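Local atomic coordinates of lysin (Bacillus phage PBC5, PDB entry 6ILU), a protein that probably attaches a phage endolysin to the bacterial cell wall through its SH3b-type cell-wall-binding domain, so that the enzyme can act on peptidoglycan. Residues S17-G22 against N72-I77; V25-R30 against I61-E66. All coordinates share one frame; numbering follows the deposited sequence.

Contact 1: residues S17-G22 against N72-I77; sequences SIYPDG and NKHFTI
Ile18 and His74 meet where the strand 13-17 runs out into a loop and the 3-10 turn 72-74 gives way to the strand 75-84. The amide of Ile18 donates to the carbonyl O of His74, N to O 2.9 Å, in a nearly straight bond (170° at the hydrogen) that reaches the oxygen from above the carbonyl plane. His74 O also takes a CA-H...O contact from Ser17 CA, 3.5 Å away, so one carbonyl gathers two neighbouring residues.

Followed outward, the Ile18 side chain lies along this backbone. CB is 3.9 Å from His74 O; CG1, which a chi1 of 67° tucks in over its own main chain, closes on that oxygen as well. CG2 turns to the start of the strand, 3.6 Å from Phe75 C, and touches the CG2 methyl of Thr76. The tip, CD1, carried on by an extended chi2, stops 3.5 Å from Lys73 O. CG1 also lies over one face of the Tyr19 ring, offset toward the rim.

Tyr19 meets the His74 imidazole obliquely, the planes at 56°, with OH 3.1 Å from His74 ND1 and the CB of His74 at the edge of the phenol ring. An ST turn, in which Ser17 OG accepts from the Tyr19 amide, shapes the chain leading to this ring. A water joins Ser17 O to Thr76 OG1.

Ser17 and Phe75 form an antiparallel non-hydrogen-bonded pair, and Thr76 continues the pairing with Leu16 by backbone hydrogen bonding: a strand pairing edged by loop side chains, in what is probably an all-beta SH3b-type module. Tyr19 also stacks on Tyr23, while Ser17, Tyr19, His74 and Phe75 all touch Val25 of the strand 25-29.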
loop_
_atom_site.group_PDB
_atom_site.type_symbol
_atom_site.label_atom_id
_atom_site.label_comp_id
_atom_site.label_asym_id
_atom_site.label_seq_id
_atom_site.Cartn_x
_atom_site.Cartn_y
_atom_site.Cartn_z
ATOM N N SER A 17 12.355 1.919 -9.265
ATOM C CA SER A 17 12.275 1.614 -10.700
ATOM C C SER A 17 13.032 0.338 -11.075
ATOM O O SER A 17 14.172 0.143 -10.630
ATOM C CB SER A 17 12.864 2.763 -11.522
ATOM O OG SER A 17 12.827 2.463 -12.924
ATOM N N ILE A 18 12.421 -0.486 -11.926
ATOM C CA ILE A 18 13.158 -1.625 -12.506
ATOM C C ILE A 18 14.099 -1.228 -13.663
ATOM O O ILE A 18 14.905 -2.045 -14.120
ATOM C CB ILE A 18 12.201 -2.741 -13.025
ATOM C CG1 ILE A 18 11.386 -2.237 -14.235
ATOM C CG2 ILE A 18 11.296 -3.248 -11.866
ATOM C CD1 ILE A 18 10.517 -3.355 -14.928
ATOM N N TYR A 19 13.998 0.019 -14.118
ATOM C CA TYR A 19 14.776 0.504 -15.279
ATOM C C TYR A 19 16.061 1.191 -14.815
ATOM O O TYR A 19 16.203 1.512 -13.635
ATOM C CB TYR A 19 13.921 1.480 -16.099
ATOM C CG TYR A 19 12.672 0.830 -16.613
ATOM C CD1 TYR A 19 12.706 0.022 -17.749
ATOM C CD2 TYR A 19 11.470 0.977 -15.946
ATOM C CE1 TYR A 19 11.561 -0.594 -18.206
ATOM C CE2 TYR A 19 10.335 0.353 -16.394
ATOM C CZ TYR A 19 10.380 -0.414 -17.513
ATOM O OH TYR A 19 9.250 -1.031 -17.957
ATOM N N PRO A 20 16.989 1.447 -15.737
ATOM C CA PRO A 20 18.214 2.130 -15.332
ATOM C C PRO A 20 17.961 3.545 -14.855
ATOM O O PRO A 20 16.931 4.136 -15.162
ATOM C CB PRO A 20 19.047 2.150 -16.611
ATOM C CG PRO A 20 18.529 0.948 -17.376
ATOM C CD PRO A 20 17.073 0.934 -17.118
ATOM N N ASP A 21 18.884 4.075 -14.074
ATOM C CA ASP A 21 18.811 5.495 -13.709
ATOM C C ASP A 21 18.800 6.313 -15.015
ATOM O O ASP A 21 19.554 5.993 -15.972
ATOM C CB ASP A 21 20.005 5.875 -12.823
ATOM C CG ASP A 21 19.861 7.241 -12.195
ATOM O OD1 ASP A 21 18.753 7.820 -12.223
ATOM O OD2 ASP A 21 20.884 7.723 -11.674
ATOM N N GLY A 22 17.939 7.337 -15.069
ATOM C CA GLY A 22 17.800 8.155 -16.258
ATOM C C GLY A 22 16.689 7.705 -17.199
ATOM O O GLY A 22 16.299 8.445 -18.103
ATOM N N ASN A 72 2.543 -0.562 -10.976
ATOM C CA ASN A 72 3.384 -1.415 -10.130
ATOM C C ASN A 72 4.438 -2.151 -10.919
ATOM O O ASN A 72 5.529 -2.386 -10.409
ATOM C CB ASN A 72 2.561 -2.475 -9.371
ATOM C CG ASN A 72 1.572 -1.859 -8.398
ATOM O OD1 ASN A 72 1.055 -0.757 -8.631
ATOM N ND2 ASN A 72 1.314 -2.562 -7.294
ATOM N N LYS A 73 4.099 -2.560 -12.147
ATOM C CA LYS A 73 4.977 -3.437 -12.923
ATOM C C LYS A 73 6.314 -2.748 -13.284
ATOM O O LYS A 73 7.267 -3.441 -13.656
ATOM C CB LYS A 73 4.257 -3.910 -14.207
ATOM C CG LYS A 73 3.947 -2.808 -15.179
ATOM C CD LYS A 73 3.075 -3.303 -16.317
ATOM C CE LYS A 73 2.667 -2.123 -17.191
ATOM N NZ LYS A 73 2.005 -2.544 -18.473
ATOM N N HIS A 74 6.386 -1.428 -13.122
ATOM C CA HIS A 74 7.616 -0.709 -13.449
ATOM C C HIS A 74 8.536 -0.605 -12.241
ATOM O O HIS A 74 9.566 0.037 -12.337
ATOM C CB HIS A 74 7.295 0.712 -13.983
ATOM C CG HIS A 74 6.533 0.707 -15.275
ATOM N ND1 HIS A 74 6.733 -0.240 -16.261
ATOM C CD2 HIS A 74 5.551 1.518 -15.729
ATOM C CE1 HIS A 74 5.925 0.005 -17.278
ATOM N NE2 HIS A 74 5.188 1.064 -16.976
ATOM N N PHE A 75 8.144 -1.200 -11.102
ATOM C CA PHE A 75 8.937 -1.087 -9.856
ATOM C C PHE A 75 9.157 -2.408 -9.155
ATOM O O PHE A 75 8.390 -3.340 -9.371
ATOM C CB PHE A 75 8.236 -0.151 -8.830
ATOM C CG PHE A 75 7.995 1.244 -9.352
ATOM C CD1 PHE A 75 8.918 2.241 -9.107
ATOM C CD2 PHE A 75 6.899 1.516 -10.153
ATOM C CE1 PHE A 75 8.731 3.538 -9.614
ATOM C CE2 PHE A 75 6.716 2.769 -10.701
ATOM C CZ PHE A 75 7.623 3.800 -10.404
ATOM N N THR A 76 10.209 -2.503 -8.333
ATOM C CA THR A 76 10.239 -3.529 -7.288
ATOM C C THR A 76 9.762 -2.816 -6.022
ATOM O O THR A 76 10.203 -1.682 -5.718
ATOM C CB THR A 76 11.625 -4.164 -7.099
ATOM O OG1 THR A 76 12.589 -3.142 -6.897
ATOM C CG2 THR A 76 12.030 -4.910 -8.348
ATOM N N ILE A 77 8.792 -3.418 -5.322
ATOM C CA ILE A 77 8.119 -2.704 -4.208
ATOM C C ILE A 77 8.328 -3.498 -2.939
ATOM O O ILE A 77 8.082 -4.720 -2.924
ATOM C CB ILE A 77 6.615 -2.523 -4.452
ATOM C CG1 ILE A 77 6.395 -1.783 -5.789
ATOM C CG2 ILE A 77 5.929 -1.796 -3.268
ATOM C CD1 ILE A 77 4.963 -1.873 -6.307
HETATM O O HOH W 1 14.153 -2.340 -9.007
#

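Contact 2: residues V25-R30 against I61-E66; sequences VNLYER and ICLGGE
Glu29 and Glu66 make the closest approach here, backbone to backbone: the carbonyl O of Glu66 lies 3.4 Å from Glu29 CA in a CA-H...O contact, and it is equally near the CB of Glu29. This is the closest-packed point of the contact. Glu66 O also accepts from a water oxygen at 2.7 Å, and that water in turn takes the amide hydrogen of Arg30, so the two segments are coupled through a water where their own amides and carbonyls do not pair.

The other meeting point is apolar and slacker. Leu27 and Leu63 both point toward the opposite segment, yet they touch just by their methyls, CD2 of Leu27 to CD1 of Leu63 at 4.3 Å.

Farther out, the carboxylates give the loose, watery side. A chi1 of 59° and an extended chain beyond CG carry the Glu29 carboxylate out to a second water, its OE1 ending 5.5 Å from Glu66 OE1. This water donates to both oxygens, which probably eases the repulsion between the two like charges.

The contact is a meeting of two sheets within the probable SH3b-type module. The strand 25-29 pairs antiparallel with 35-40 in a two-stranded sheet, whereas 60-62 belongs to the larger antiparallel sheet between 46-52 and 69-71. Leu63 helps join the two, packing on Ile40 of the smaller sheet and on Tyr46 and Val48 of the larger.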
loop_
_atom_site.group_PDB
_atom_site.type_symbol
_atom_site.label_atom_id
_atom_site.label_comp_id
_atom_site.label_asym_id
_atom_site.label_seq_id
_atom_site.Cartn_x
_atom_site.Cartn_y
_atom_site.Cartn_z
ATOM N N VAL A 25 10.096 6.779 -16.163
ATOM C CA VAL A 25 8.909 6.017 -15.810
ATOM C C VAL A 25 7.740 6.987 -15.757
ATOM O O VAL A 25 7.839 8.012 -15.076
ATOM C CB VAL A 25 9.040 5.333 -14.458
ATOM C CG1 VAL A 25 7.724 4.648 -14.098
ATOM C CG2 VAL A 25 10.194 4.366 -14.478
ATOM N N ASN A 26 6.644 6.673 -16.449
ATOM C CA ASN A 26 5.533 7.623 -16.545
ATOM C C ASN A 26 4.677 7.684 -15.294
ATOM O O ASN A 26 4.480 6.681 -14.607
ATOM C CB ASN A 26 4.634 7.292 -17.728
ATOM C CG ASN A 26 5.381 7.350 -19.038
ATOM O OD1 ASN A 26 6.145 8.269 -19.267
ATOM N ND2 ASN A 26 5.221 6.329 -19.864
ATOM N N LEU A 27 4.220 8.902 -15.008
ATOM C CA LEU A 27 3.259 9.164 -13.938
ATOM C C LEU A 27 1.951 9.590 -14.576
ATOM O O LEU A 27 1.949 10.221 -15.651
ATOM C CB LEU A 27 3.728 10.270 -12.982
ATOM C CG LEU A 27 5.019 10.007 -12.222
ATOM C CD1 LEU A 27 5.389 11.194 -11.353
ATOM C CD2 LEU A 27 4.927 8.712 -11.398
ATOM N N TYR A 28 0.863 9.304 -13.857
ATOM C CA TYR A 28 -0.484 9.436 -14.373
ATOM C C TYR A 28 -1.437 10.000 -13.341
ATOM O O TYR A 28 -1.205 9.919 -12.109
ATOM C CB TYR A 28 -1.037 8.067 -14.783
ATOM C CG TYR A 28 -0.287 7.399 -15.909
ATOM C CD1 TYR A 28 -0.633 7.641 -17.228
ATOM C CD2 TYR A 28 0.769 6.540 -15.640
ATOM C CE1 TYR A 28 0.060 7.019 -18.284
ATOM C CE2 TYR A 28 1.494 5.947 -16.695
ATOM C CZ TYR A 28 1.108 6.179 -17.997
ATOM O OH TYR A 28 1.796 5.581 -19.033
ATOM N N GLU A 29 -2.542 10.558 -13.832
ATOM C CA GLU A 29 -3.714 10.733 -12.966
ATOM C C GLU A 29 -4.809 9.754 -13.424
ATOM O O GLU A 29 -4.675 9.117 -14.489
ATOM C CB GLU A 29 -4.216 12.188 -12.992
ATOM C CG GLU A 29 -4.607 12.665 -14.338
ATOM C CD GLU A 29 -4.989 14.149 -14.328
ATOM O OE1 GLU A 29 -6.009 14.491 -13.718
ATOM O OE2 GLU A 29 -4.272 14.966 -14.935
ATOM N N ARG A 30 -5.858 9.585 -12.600
ATOM C CA ARG A 30 -7.047 8.775 -12.968
ATOM C C ARG A 30 -6.699 7.286 -13.154
ATOM O O ARG A 30 -6.716 6.732 -14.266
ATOM C CB ARG A 30 -7.736 9.325 -14.256
ATOM C CG ARG A 30 -9.163 8.767 -14.403
ATOM C CD ARG A 30 -9.965 9.406 -15.520
ATOM N NE ARG A 30 -9.411 8.979 -16.811
ATOM C CZ ARG A 30 -9.866 9.399 -17.986
ATOM N NH1 ARG A 30 -10.887 10.266 -18.056
ATOM N NH2 ARG A 30 -9.305 8.953 -19.116
ATOM N N ILE A 61 0.478 2.373 -8.150
ATOM C CA ILE A 61 0.883 2.876 -6.841
ATOM C C ILE A 61 1.001 4.385 -6.941
ATOM O O ILE A 61 1.339 4.913 -7.983
ATOM C CB ILE A 61 2.239 2.303 -6.366
ATOM C CG1 ILE A 61 3.265 2.293 -7.517
ATOM C CG2 ILE A 61 2.071 0.869 -5.789
ATOM C CD1 ILE A 61 4.707 1.984 -7.021
ATOM N N CYS A 62 0.668 5.068 -5.839
ATOM C CA CYS A 62 0.658 6.519 -5.809
ATOM C C CYS A 62 1.907 7.006 -5.084
ATOM O O CYS A 62 2.113 6.670 -3.899
ATOM C CB CYS A 62 -0.587 7.001 -5.092
ATOM S SG CYS A 62 -0.686 8.838 -5.320
ATOM N N LEU A 63 2.739 7.788 -5.767
ATOM C CA LEU A 63 3.977 8.297 -5.150
ATOM C C LEU A 63 3.830 9.691 -4.537
ATOM O O LEU A 63 4.810 10.299 -4.123
ATOM C CB LEU A 63 5.125 8.318 -6.194
ATOM C CG LEU A 63 5.336 6.951 -6.845
ATOM C CD1 LEU A 63 6.513 7.019 -7.808
ATOM C CD2 LEU A 63 5.556 5.843 -5.783
ATOM N N GLY A 64 2.607 10.192 -4.433
ATOM C CA GLY A 64 2.403 11.504 -3.835
ATOM C C GLY A 64 0.935 11.811 -3.752
ATOM O O GLY A 64 0.240 11.431 -2.784
ATOM N N GLY A 65 0.451 12.525 -4.753
ATOM C CA GLY A 65 -0.946 12.879 -4.813
ATOM C C GLY A 65 -1.567 12.431 -6.134
ATOM O O GLY A 65 -1.056 11.539 -6.784
ATOM N N GLU A 66 -2.670 13.066 -6.498
ATOM C CA GLU A 66 -3.495 12.613 -7.632
ATOM C C GLU A 66 -2.785 12.488 -8.950
ATOM O O GLU A 66 -3.211 11.682 -9.766
ATOM C CB GLU A 66 -4.664 13.583 -7.878
ATOM C CG GLU A 66 -5.867 13.413 -6.886
ATOM C CD GLU A 66 -7.118 14.098 -7.375
ATOM O OE1 GLU A 66 -7.067 14.999 -8.294
ATOM O OE2 GLU A 66 -8.198 13.799 -6.780
HETATM O O HOH W 2 -6.853 13.642 -10.919
HETATM O O HOH W 3 -5.795 10.992 -10.119
#

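Overall arrangement
Both contacts lie near the surface of the same half of the chain, and both involve the larger antiparallel sheet, contact 1 through strands 13-17 and 75-84, contact 2 through the loop after strand 60-62. Contact 1 belongs to that sheet's own pairing: a direct backbone bond and a bridge between strands, extended by side chains of the following loop. Contact 2 instead spans two sheets and relies on water, a CA-H...O contact and one methyl touch; it also buries less surface, 127 Å² against 296 Å². Their buried members meet in between, where Phe75 of contact 1 packs on Val25 and Ile61 of contact 2. Along the sequence, both segments of contact 2 fall between those of contact 1.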